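Conserved protein MTH689 (Methanothermobacter thermautotrophicus, PDB 2WNY) is of unknown function but belongs to an RNA-binding protein family and is linked to the archaeal exosome superoperon, so it probably acts on or with RNA. Local coordinates at residues 66-71 with 116-121; 74-79 with 93-98; 80-85 with 107-112. The protein carries 1 engineered substitution. All coordinates share one frame; numbering follows the deposited sequence.

In the fold
All three contacts lie on or beside one antiparallel sheet. Contacts 1 and 2 share helix 62-76 and set two of its phenylalanines on neighbouring strands, 115-122 and 92-98; their centres are about 9 Å apart, and L118 N lies 2.7 Å from L95 O, probably a hydrogen bond that ties the two strands. Contact 3 continues outward to edge strand 109-110, with its centre about 6 Å from that of contact 2 and about 13 Å from that of contact 1. Its W107 reaches back toward contact 1. Contacts 1 and 2 are buried, whereas contact 3 is at the surface. None of the three contacts involves an assigned site.

Contact 1. Residues 66-71 with 116-121; sequences REFMEK and IHLKIK
F68 sets the far end of its ring against the CD1 methyls of L118 and I120, and these three residues carry nearly all of the contact. F68 CZ comes closest, 3.7 Å from I120 CD1, and F68 CE1 lies 3.9 Å from L118 CD1. Each methyl meets the ring obliquely. The end of the ring thus rests on both methyls at once, CZ touching both, and the strand side chains come to it from the opposite direction. F68 can reach so far because its CG stands anti to the backbone N (chi1 175°), which sends the ring off the helix toward the sheet. I120 answers with its longer branch: CG1 is anti to the carbonyl carbon (chi1 -56°), and a nearly extended chi2 carries CD1 out to the ring.

Here helix 62-76 packs on one face of the antiparallel sheet. Strand 115-122 is bonded through its backbone to strands on both flanks: I120 pairs with L93, while H117 and K119 pair with C14 and S12. Residues alternate along it, so the apolar L118 and I120 face the helix while H117 and K119 occupy the other face with their polar ends, a pattern that suits a strand covered on one side.

Replacing F68 with an alanine would probably open a gap between helix and sheet and leave the CD1 methyls of L118 and I120 without the ring they rest on. I11 and W107 also pack against F68, the indole plane inclined about 35° to the phenyl plane. One turn later along the helix, K71 makes a cation-pi contact with the same indole.

Contact 2. Residues 74-79 with 93-98; sequences EVFRGR and LFLRLD
F76 meets L95 and L97 where the last turn of helix 62-76 lies over strand 92-98 of the antiparallel sheet, a helix-on-sheet contact that is apolar throughout. Just before it comes V75, whose CG1 sits over the centre of the F76 ring, 3.5 Å above the plane; this branched residue thus covers a face of the ring next to it.

F76 itself ends the helix. Its CG is anti to the carbonyl carbon (chi1 -67°), which turns the ring toward the strand although the F76 and L95 CA atoms are 11.5 Å apart. A large aromatic side chain is what spans such a distance. F76 CE2 lies 3.7 Å from L95 CD2, an oblique approach, whereas L97 CD2 comes at the ring edge, 4.4 Å from F76 CZ. F72, one turn earlier, and L140, the last residue modelled, also pack on this ring.

R77 is the first residue to leave helical geometry, and with G78 it forms the corner of a type II beta turn from F76 to R79, closed by the bond from R79 N to F76 O (2.8 Å). G78 has a positive phi, as the third position of this turn commonly requires, and a glycine adopts it without strain from a side chain.

R79 folds back alongside V75 and F76. R79 NH1 gives a weak hydrogen bond to V75 O at 3.4 Å, and one face of the R79 guanidinium is covered by F76 CE1, 4.0 Å above the plane.

Contact 3. Residues 80-85 with 107-112; sequences MDELED and WEPVRH
D85 and R111 approach at about a right angle and form a salt bridge at the surface. It joins the connection after helix 62-76, which includes a 3-10 segment at 80-82, to the loop just beyond the short, weakly bonded strand 109-110 at the edge of the antiparallel sheet. The arginine presents the end of its guanidinium, and R111 NH1 and R111 NH2 both donate to D85 OD1, each at 2.9 Å. D85 OD1 lies in the guanidinium plane; both nitrogens come from the syn side of the carboxylate but tilted out of its plane, and the two planes are 32° apart. The N-H...O angles are only 146° and 144°, as expected when two donors converge on one atom. R111 reaches D85 because its chain bends at chi2 and then runs on extended, a reach that suits a long, flexible cation.

E82 and P109 make the second, weaker meeting. Their side chains cross obliquely, and E82 OE1 rests 3.8 Å from P109 CG. The polar end of E82 looks instead to R79, whose NE bonds OE2, while the backbone O of E82 accepts from R86 NE. R79 and R86 also touch P109, so the proline ring packs against charged side chains, E82 among them. Proline costs the edge strand little: its neighbours E108 and V110 make the backbone bonds to D98 and R96. E108 OE2 lies 6.0 Å from E82 OE1, a like charge that R79 probably helps to offset.

The other oxygen of the aspartate, D85 OD2, stands back, 3.7 Å from R111 NH2.

Contact 1. Residues 66-71 with 116-121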
loop_
_atom_site.group_PDB
_atom_site.type_symbol
_atom_site.label_atom_id
_atom_site.label_comp_id
_atom_site.label_asym_id
_atom_site.label_seq_id
_atom_site.Cartn_x
_atom_site.Cartn_y
_atom_site.Cartn_z
ATOM N N ARG A 66 12.497 3.321 0.264
ATOM C CA ARG A 66 12.988 4.180 -0.791
ATOM C C ARG A 66 12.668 3.595 -2.153
ATOM O O ARG A 66 12.279 4.330 -3.067
ATOM C CB ARG A 66 14.473 4.505 -0.596
ATOM C CG ARG A 66 14.692 5.429 0.627
ATOM C CD ARG A 66 16.153 5.825 0.790
ATOM N NE ARG A 66 16.529 6.952 -0.061
ATOM C CZ ARG A 66 17.460 6.901 -1.010
ATOM N NH1 ARG A 66 18.130 5.776 -1.241
ATOM N NH2 ARG A 66 17.729 7.982 -1.724
ATOM N N GLU A 67 12.839 2.282 -2.299
ATOM C CA GLU A 67 12.463 1.594 -3.536
ATOM C C GLU A 67 10.965 1.736 -3.835
ATOM O O GLU A 67 10.533 1.887 -4.995
ATOM C CB GLU A 67 12.817 0.095 -3.456
ATOM C CG GLU A 67 12.391 -0.683 -4.706
ATOM C CD GLU A 67 13.090 -2.030 -4.868
ATOM O OE1 GLU A 67 13.983 -2.368 -4.062
ATOM O OE2 GLU A 67 12.754 -2.748 -5.825
ATOM N N PHE A 68 10.161 1.656 -2.785
ATOM C CA PHE A 68 8.732 1.853 -2.935
ATOM C C PHE A 68 8.418 3.274 -3.464
ATOM O O PHE A 68 7.613 3.441 -4.386
ATOM C CB PHE A 68 8.028 1.638 -1.612
ATOM C CG PHE A 68 6.554 1.945 -1.670
ATOM C CD1 PHE A 68 5.642 0.958 -2.021
ATOM C CD2 PHE A 68 6.091 3.241 -1.425
ATOM C CE1 PHE A 68 4.263 1.243 -2.092
ATOM C CE2 PHE A 68 4.719 3.543 -1.482
ATOM C CZ PHE A 68 3.807 2.551 -1.829
ATOM N N MET A 69 9.037 4.280 -2.861
ATOM C CA MET A 69 8.796 5.669 -3.265
ATOM C C MET A 69 9.232 5.909 -4.717
ATOM O O MET A 69 8.578 6.656 -5.452
ATOM C CB MET A 69 9.478 6.664 -2.329
ATOM C CG MET A 69 8.754 6.875 -0.978
ATOM S SD MET A 69 6.971 7.226 -1.122
ATOM C CE MET A 69 7.096 8.816 -2.007
ATOM N N GLU A 70 10.314 5.255 -5.124
ATOM C CA GLU A 70 10.767 5.310 -6.515
ATOM C C GLU A 70 9.651 4.824 -7.462
ATOM O O GLU A 70 9.309 5.496 -8.426
ATOM C CB GLU A 70 11.986 4.415 -6.700
ATOM C CG GLU A 70 13.315 5.028 -6.356
ATOM C CD GLU A 70 14.438 4.345 -7.126
ATOM O OE1 GLU A 70 14.446 3.090 -7.188
ATOM O OE2 GLU A 70 15.301 5.061 -7.683
ATOM N N LYS A 71 9.077 3.658 -7.170
ATOM C CA LYS A 71 8.029 3.093 -8.019
ATOM C C LYS A 71 6.722 3.885 -7.873
ATOM O O LYS A 71 6.034 4.170 -8.862
ATOM C CB LYS A 71 7.813 1.619 -7.667
ATOM C CG LYS A 71 6.606 0.954 -8.325
ATOM C CD LYS A 71 6.826 0.681 -9.796
ATOM C CE LYS A 71 5.786 -0.303 -10.317
ATOM N NZ LYS A 71 6.283 -0.945 -11.557
ATOM N N ILE A 116 -4.730 -5.106 -2.276
ATOM C CA ILE A 116 -3.586 -4.952 -1.412
ATOM C C ILE A 116 -3.770 -3.592 -0.732
ATOM O O ILE A 116 -3.774 -2.560 -1.404
ATOM C CB ILE A 116 -2.285 -4.987 -2.222
ATOM C CG1 ILE A 116 -2.237 -6.281 -3.062
ATOM C CG2 ILE A 116 -1.066 -4.883 -1.278
ATOM C CD1 ILE A 116 -0.911 -6.554 -3.729
ATOM N N HIS A 117 -3.972 -3.590 0.586
ATOM C CA HIS A 117 -4.270 -2.332 1.269
ATOM C C HIS A 117 -2.957 -1.792 1.822
ATOM O O HIS A 117 -2.287 -2.482 2.592
ATOM C CB HIS A 117 -5.240 -2.530 2.441
ATOM C CG HIS A 117 -6.616 -2.986 2.048
ATOM N ND1 HIS A 117 -6.868 -4.227 1.496
ATOM C CD2 HIS A 117 -7.827 -2.390 2.195
ATOM C CE1 HIS A 117 -8.166 -4.356 1.276
ATOM N NE2 HIS A 117 -8.770 -3.257 1.691
ATOM N N LEU A 118 -2.607 -0.572 1.447
ATOM C CA LEU A 118 -1.457 0.108 2.048
ATOM C C LEU A 118 -1.895 1.290 2.911
ATOM O O LEU A 118 -2.746 2.109 2.505
ATOM C CB LEU A 118 -0.493 0.576 0.969
ATOM C CG LEU A 118 -0.168 -0.445 -0.126
ATOM C CD1 LEU A 118 0.572 0.239 -1.258
ATOM C CD2 LEU A 118 0.638 -1.599 0.419
ATOM N N LYS A 119 -1.365 1.341 4.123
ATOM C CA LYS A 119 -1.511 2.524 4.963
ATOM C C LYS A 119 -0.124 3.153 5.007
ATOM O O LYS A 119 0.790 2.649 5.676
ATOM C CB LYS A 119 -2.011 2.158 6.359
ATOM C CG LYS A 119 -2.158 3.355 7.300
ATOM C CD LYS A 119 -2.726 2.961 8.660
ATOM C CE LYS A 119 -1.635 2.579 9.666
ATOM N NZ LYS A 119 -0.680 3.698 9.947
ATOM N N ILE A 120 0.041 4.229 4.259
ATOM C CA ILE A 120 1.345 4.867 4.113
ATOM C C ILE A 120 1.475 6.096 5.041
ATOM O O ILE A 120 0.796 7.118 4.841
ATOM C CB ILE A 120 1.606 5.286 2.646
ATOM C CG1 ILE A 120 1.470 4.099 1.686
ATOM C CG2 ILE A 120 3.036 5.912 2.511
ATOM C CD1 ILE A 120 1.336 4.510 0.189
ATOM N N LYS A 121 2.353 5.997 6.045
ATOM C CA LYS A 121 2.619 7.128 6.945
ATOM C C LYS A 121 3.542 8.155 6.273
ATOM O O LYS A 121 4.766 8.001 6.233
ATOM C CB LYS A 121 3.176 6.675 8.305
ATOM C CG LYS A 121 3.154 7.794 9.387
ATOM C CD LYS A 121 3.594 7.258 10.732
ATOM C CE LYS A 121 3.734 8.377 11.752
ATOM N NZ LYS A 121 4.260 7.837 13.029
#

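Contact 2. Residues 74-79 with 93-98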
loop_
_atom_site.group_PDB
_atom_site.type_symbol
_atom_site.label_atom_id
_atom_site.label_comp_id
_atom_site.label_asym_id
_atom_site.label_seq_id
_atom_site.Cartn_x
_atom_site.Cartn_y
_atom_site.Cartn_z
ATOM N N GLU A 74 6.961 6.938 -10.046
ATOM C CA GLU A 74 6.793 6.653 -11.485
ATOM C C GLU A 74 5.309 6.430 -11.802
ATOM O O GLU A 74 4.772 6.978 -12.766
ATOM C CB GLU A 74 7.581 5.410 -11.916
ATOM C CG GLU A 74 9.069 5.446 -11.632
ATOM C CD GLU A 74 9.721 4.066 -11.693
ATOM O OE1 GLU A 74 9.003 3.041 -11.806
ATOM O OE2 GLU A 74 10.969 4.010 -11.624
ATOM N N VAL A 75 4.656 5.634 -10.964
ATOM C CA VAL A 75 3.248 5.285 -11.155
ATOM C C VAL A 75 2.351 6.534 -11.089
ATOM O O VAL A 75 1.534 6.755 -11.974
ATOM C CB VAL A 75 2.792 4.197 -10.128
ATOM C CG1 VAL A 75 1.276 3.979 -10.162
ATOM C CG2 VAL A 75 3.524 2.872 -10.388
ATOM N N PHE A 76 2.543 7.364 -10.064
ATOM C CA PHE A 76 1.575 8.412 -9.729
ATOM C C PHE A 76 1.943 9.855 -10.104
ATOM O O PHE A 76 1.183 10.794 -9.805
ATOM C CB PHE A 76 1.160 8.275 -8.253
ATOM C CG PHE A 76 0.375 7.033 -7.981
ATOM C CD1 PHE A 76 -0.844 6.822 -8.631
ATOM C CD2 PHE A 76 0.855 6.054 -7.104
ATOM C CE1 PHE A 76 -1.586 5.673 -8.410
ATOM C CE2 PHE A 76 0.119 4.879 -6.855
ATOM C CZ PHE A 76 -1.104 4.684 -7.509
ATOM N N ARG A 77 3.092 10.026 -10.768
ATOM C CA ARG A 77 3.495 11.302 -11.378
ATOM C C ARG A 77 2.303 11.825 -12.178
ATOM O O ARG A 77 1.757 11.092 -13.009
ATOM C CB ARG A 77 4.712 11.065 -12.296
ATOM C CG ARG A 77 5.176 12.233 -13.204
ATOM C CD ARG A 77 5.979 13.299 -12.465
ATOM N NE ARG A 77 7.127 12.752 -11.737
ATOM C CZ ARG A 77 7.903 13.451 -10.907
ATOM N NH1 ARG A 77 7.676 14.747 -10.690
ATOM N NH2 ARG A 77 8.917 12.853 -10.292
ATOM N N GLY A 78 1.876 13.055 -11.880
ATOM C CA GLY A 78 0.746 13.702 -12.556
ATOM C C GLY A 78 -0.619 13.078 -12.313
ATOM O O GLY A 78 -1.572 13.361 -13.031
ATOM N N ARG A 79 -0.719 12.226 -11.299
ATOM C CA ARG A 79 -1.975 11.572 -10.992
ATOM C C ARG A 79 -2.401 11.904 -9.565
ATOM O O ARG A 79 -3.021 11.080 -8.869
ATOM C CB ARG A 79 -1.834 10.055 -11.197
ATOM C CG ARG A 79 -1.759 9.639 -12.655
ATOM C CD ARG A 79 -1.452 8.172 -12.809
ATOM N NE ARG A 79 -2.547 7.335 -12.313
ATOM C CZ ARG A 79 -2.544 6.003 -12.314
ATOM N NH1 ARG A 79 -1.499 5.331 -12.775
ATOM N NH2 ARG A 79 -3.593 5.340 -11.852
ATOM N N LEU A 93 -1.678 8.158 4.040
ATOM C CA LEU A 93 -2.254 7.965 2.719
ATOM C C LEU A 93 -2.696 6.517 2.623
ATOM O O LEU A 93 -1.866 5.599 2.737
ATOM C CB LEU A 93 -1.228 8.267 1.616
ATOM C CG LEU A 93 -1.543 7.812 0.178
ATOM C CD1 LEU A 93 -2.845 8.440 -0.356
ATOM C CD2 LEU A 93 -0.389 8.139 -0.758
ATOM N N PHE A 94 -3.994 6.311 2.400
ATOM C CA PHE A 94 -4.527 4.956 2.250
ATOM C C PHE A 94 -4.720 4.639 0.787
ATOM O O PHE A 94 -5.505 5.301 0.085
ATOM C CB PHE A 94 -5.856 4.816 2.962
ATOM C CG PHE A 94 -5.747 4.823 4.448
ATOM C CD1 PHE A 94 -5.701 3.627 5.160
ATOM C CD2 PHE A 94 -5.706 6.024 5.149
ATOM C CE1 PHE A 94 -5.613 3.632 6.555
ATOM C CE2 PHE A 94 -5.624 6.035 6.547
ATOM C CZ PHE A 94 -5.583 4.842 7.247
ATOM N N LEU A 95 -4.004 3.620 0.336
ATOM C CA LEU A 95 -3.977 3.259 -1.070
ATOM C C LEU A 95 -4.248 1.773 -1.212
ATOM O O LEU A 95 -3.555 0.942 -0.611
ATOM C CB LEU A 95 -2.611 3.614 -1.665
ATOM C CG LEU A 95 -2.406 3.273 -3.137
ATOM C CD1 LEU A 95 -3.437 4.001 -4.020
ATOM C CD2 LEU A 95 -0.975 3.612 -3.539
ATOM N N ARG A 96 -5.269 1.456 -2.000
ATOM C CA ARG A 96 -5.614 0.073 -2.313
ATOM C C ARG A 96 -5.278 -0.207 -3.767
ATOM O O ARG A 96 -5.662 0.556 -4.662
ATOM C CB ARG A 96 -7.103 -0.161 -2.113
ATOM C CG ARG A 96 -7.641 0.223 -0.773
ATOM C CD ARG A 96 -9.092 -0.170 -0.639
ATOM N NE ARG A 96 -9.633 0.317 0.625
ATOM C CZ ARG A 96 -10.791 -0.066 1.151
ATOM N NH1 ARG A 96 -11.557 -0.945 0.521
ATOM N NH2 ARG A 96 -11.187 0.439 2.312
ATOM N N LEU A 97 -4.606 -1.326 -4.002
ATOM C CA LEU A 97 -4.202 -1.703 -5.354
ATOM C C LEU A 97 -4.793 -3.062 -5.691
ATOM O O LEU A 97 -4.869 -3.959 -4.817
ATOM C CB LEU A 97 -2.672 -1.733 -5.465
ATOM C CG LEU A 97 -1.880 -0.425 -5.231
ATOM C CD1 LEU A 97 -0.384 -0.709 -5.028
ATOM C CD2 LEU A 97 -2.077 0.585 -6.362
ATOM N N ASP A 98 -5.228 -3.199 -6.942
ATOM C CA ASP A 98 -5.814 -4.442 -7.423
ATOM C C ASP A 98 -4.822 -5.590 -7.269
ATOM O O ASP A 98 -3.680 -5.498 -7.705
ATOM C CB ASP A 98 -6.266 -4.329 -8.885
ATOM C CG ASP A 98 -7.081 -5.532 -9.326
ATOM O OD1 ASP A 98 -8.313 -5.459 -9.257
ATOM O OD2 ASP A 98 -6.493 -6.574 -9.671
#

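Contact 3. Residues 80-85 with 107-112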
loop_
_atom_site.group_PDB
_atom_site.type_symbol
_atom_site.label_atom_id
_atom_site.label_comp_id
_atom_site.label_asym_id
_atom_site.label_seq_id
_atom_site.Cartn_x
_atom_site.Cartn_y
_atom_site.Cartn_z
ATOM N N MET A 80 -2.071 13.112 -9.118
ATOM C CA MET A 80 -2.297 13.469 -7.716
ATOM C C MET A 80 -3.792 13.517 -7.398
ATOM O O MET A 80 -4.214 13.107 -6.316
ATOM C CB MET A 80 -1.595 14.786 -7.351
ATOM C CG MET A 80 -1.729 15.197 -5.884
ATOM S SD MET A 80 -1.038 14.026 -4.683
ATOM C CE MET A 80 -1.705 14.702 -3.165
ATOM N N ASP A 81 -4.586 13.970 -8.362
ATOM C CA ASP A 81 -6.033 14.075 -8.191
ATOM C C ASP A 81 -6.709 12.719 -7.888
ATOM O O ASP A 81 -7.815 12.688 -7.353
ATOM C CB ASP A 81 -6.657 14.748 -9.412
ATOM C CG ASP A 81 -6.582 13.885 -10.658
ATOM O OD1 ASP A 81 -5.639 13.072 -10.791
ATOM O OD2 ASP A 81 -7.481 14.025 -11.507
ATOM N N GLU A 82 -6.031 11.616 -8.210
ATOM C CA GLU A 82 -6.515 10.273 -7.878
ATOM C C GLU A 82 -6.194 9.869 -6.434
ATOM O O GLU A 82 -6.685 8.851 -5.946
ATOM C CB GLU A 82 -5.918 9.226 -8.826
ATOM C CG GLU A 82 -6.430 9.294 -10.260
ATOM C CD GLU A 82 -5.815 8.220 -11.138
ATOM O OE1 GLU A 82 -6.017 7.015 -10.846
ATOM O OE2 GLU A 82 -5.127 8.581 -12.119
ATOM N N LEU A 83 -5.362 10.654 -5.756
ATOM C CA LEU A 83 -4.885 10.280 -4.421
ATOM C C LEU A 83 -5.358 11.242 -3.345
ATOM O O LEU A 83 -5.435 10.875 -2.176
ATOM C CB LEU A 83 -3.352 10.193 -4.401
ATOM C CG LEU A 83 -2.649 9.195 -5.332
ATOM C CD1 LEU A 83 -1.153 9.290 -5.141
ATOM C CD2 LEU A 83 -3.121 7.740 -5.109
ATOM N N GLU A 84 -5.676 12.469 -3.765
ATOM C CA GLU A 84 -5.961 13.594 -2.872
ATOM C C GLU A 84 -6.992 13.305 -1.787
ATOM O O GLU A 84 -6.894 13.830 -0.676
ATOM C CB GLU A 84 -6.410 14.811 -3.693
ATOM C CG GLU A 84 -5.282 15.457 -4.490
ATOM C CD GLU A 84 -5.718 16.675 -5.297
ATOM O OE1 GLU A 84 -6.737 16.602 -6.027
ATOM O OE2 GLU A 84 -5.014 17.705 -5.205
ATOM N N ASP A 85 -7.980 12.477 -2.114
ATOM C CA ASP A 85 -9.074 12.185 -1.188
ATOM C C ASP A 85 -8.805 10.928 -0.358
ATOM O O ASP A 85 -9.594 10.570 0.510
ATOM C CB ASP A 85 -10.399 12.074 -1.949
ATOM C CG ASP A 85 -10.266 11.261 -3.220
ATOM O OD1 ASP A 85 -9.997 10.044 -3.123
ATOM O OD2 ASP A 85 -10.432 11.849 -4.314
ATOM N N TRP A 107 0.320 -1.592 -10.997
ATOM C CA TRP A 107 -0.278 -0.941 -9.842
ATOM C C TRP A 107 -1.564 -0.282 -10.290
ATOM O O TRP A 107 -1.549 0.717 -11.019
ATOM C CB TRP A 107 0.663 0.109 -9.265
ATOM C CG TRP A 107 1.815 -0.413 -8.475
ATOM C CD1 TRP A 107 2.426 -1.644 -8.581
ATOM C CD2 TRP A 107 2.544 0.315 -7.476
ATOM N NE1 TRP A 107 3.490 -1.721 -7.690
ATOM C CE2 TRP A 107 3.581 -0.534 -7.006
ATOM C CE3 TRP A 107 2.421 1.606 -6.931
ATOM C CZ2 TRP A 107 4.458 -0.147 -5.982
ATOM C CZ3 TRP A 107 3.303 1.993 -5.921
ATOM C CH2 TRP A 107 4.319 1.131 -5.478
ATOM N N GLU A 108 -2.687 -0.841 -9.857
ATOM C CA GLU A 108 -3.983 -0.302 -10.249
ATOM C C GLU A 108 -4.733 0.100 -8.981
ATOM O O GLU A 108 -5.154 -0.762 -8.217
ATOM C CB GLU A 108 -4.761 -1.339 -11.068
ATOM C CG GLU A 108 -6.143 -0.882 -11.609
ATOM C CD GLU A 108 -6.047 0.255 -12.620
ATOM O OE1 GLU A 108 -5.340 0.092 -13.636
ATOM O OE2 GLU A 108 -6.687 1.306 -12.396
ATOM N N PRO A 109 -4.910 1.417 -8.766
ATOM C CA PRO A 109 -5.655 1.866 -7.592
ATOM C C PRO A 109 -7.115 1.435 -7.701
ATOM O O PRO A 109 -7.715 1.495 -8.779
ATOM C CB PRO A 109 -5.527 3.395 -7.646
ATOM C CG PRO A 109 -5.225 3.715 -9.088
ATOM C CD PRO A 109 -4.513 2.524 -9.657
ATOM N N VAL A 110 -7.666 0.954 -6.597
ATOM C CA VAL A 110 -9.078 0.596 -6.546
ATOM C C VAL A 110 -9.698 1.184 -5.287
ATOM O O VAL A 110 -8.982 1.614 -4.373
ATOM C CB VAL A 110 -9.301 -0.939 -6.590
ATOM C CG1 VAL A 110 -8.924 -1.521 -7.962
ATOM C CG2 VAL A 110 -8.539 -1.627 -5.467
ATOM N N ARG A 111 -11.025 1.189 -5.236
ATOM C CA ARG A 111 -11.741 1.759 -4.102
ATOM C C ARG A 111 -12.294 0.678 -3.174
ATOM O O ARG A 111 -12.320 0.839 -1.951
ATOM C CB ARG A 111 -12.865 2.680 -4.591
ATOM C CG ARG A 111 -12.365 3.892 -5.360
ATOM C CD ARG A 111 -11.665 4.884 -4.446
ATOM N NE ARG A 111 -11.220 6.076 -5.161
ATOM C CZ ARG A 111 -10.867 7.219 -4.577
ATOM N NH1 ARG A 111 -10.909 7.344 -3.254
ATOM N NH2 ARG A 111 -10.469 8.244 -5.320
ATOM N N HIS A 112 -12.751 -0.412 -3.773
ATOM C CA HIS A 112 -13.295 -1.529 -3.027
ATOM C C HIS A 112 -12.870 -2.807 -3.737
ATOM O O HIS A 112 -12.311 -2.770 -4.846
ATOM C CB HIS A 112 -14.835 -1.467 -2.952
ATOM C CG HIS A 112 -15.381 -0.239 -2.280
ATOM N ND1 HIS A 112 -15.051 0.122 -0.989
ATOM C CD2 HIS A 112 -16.261 0.697 -2.716
ATOM C CE1 HIS A 112 -15.688 1.235 -0.666
ATOM N NE2 HIS A 112 -16.431 1.604 -1.697
#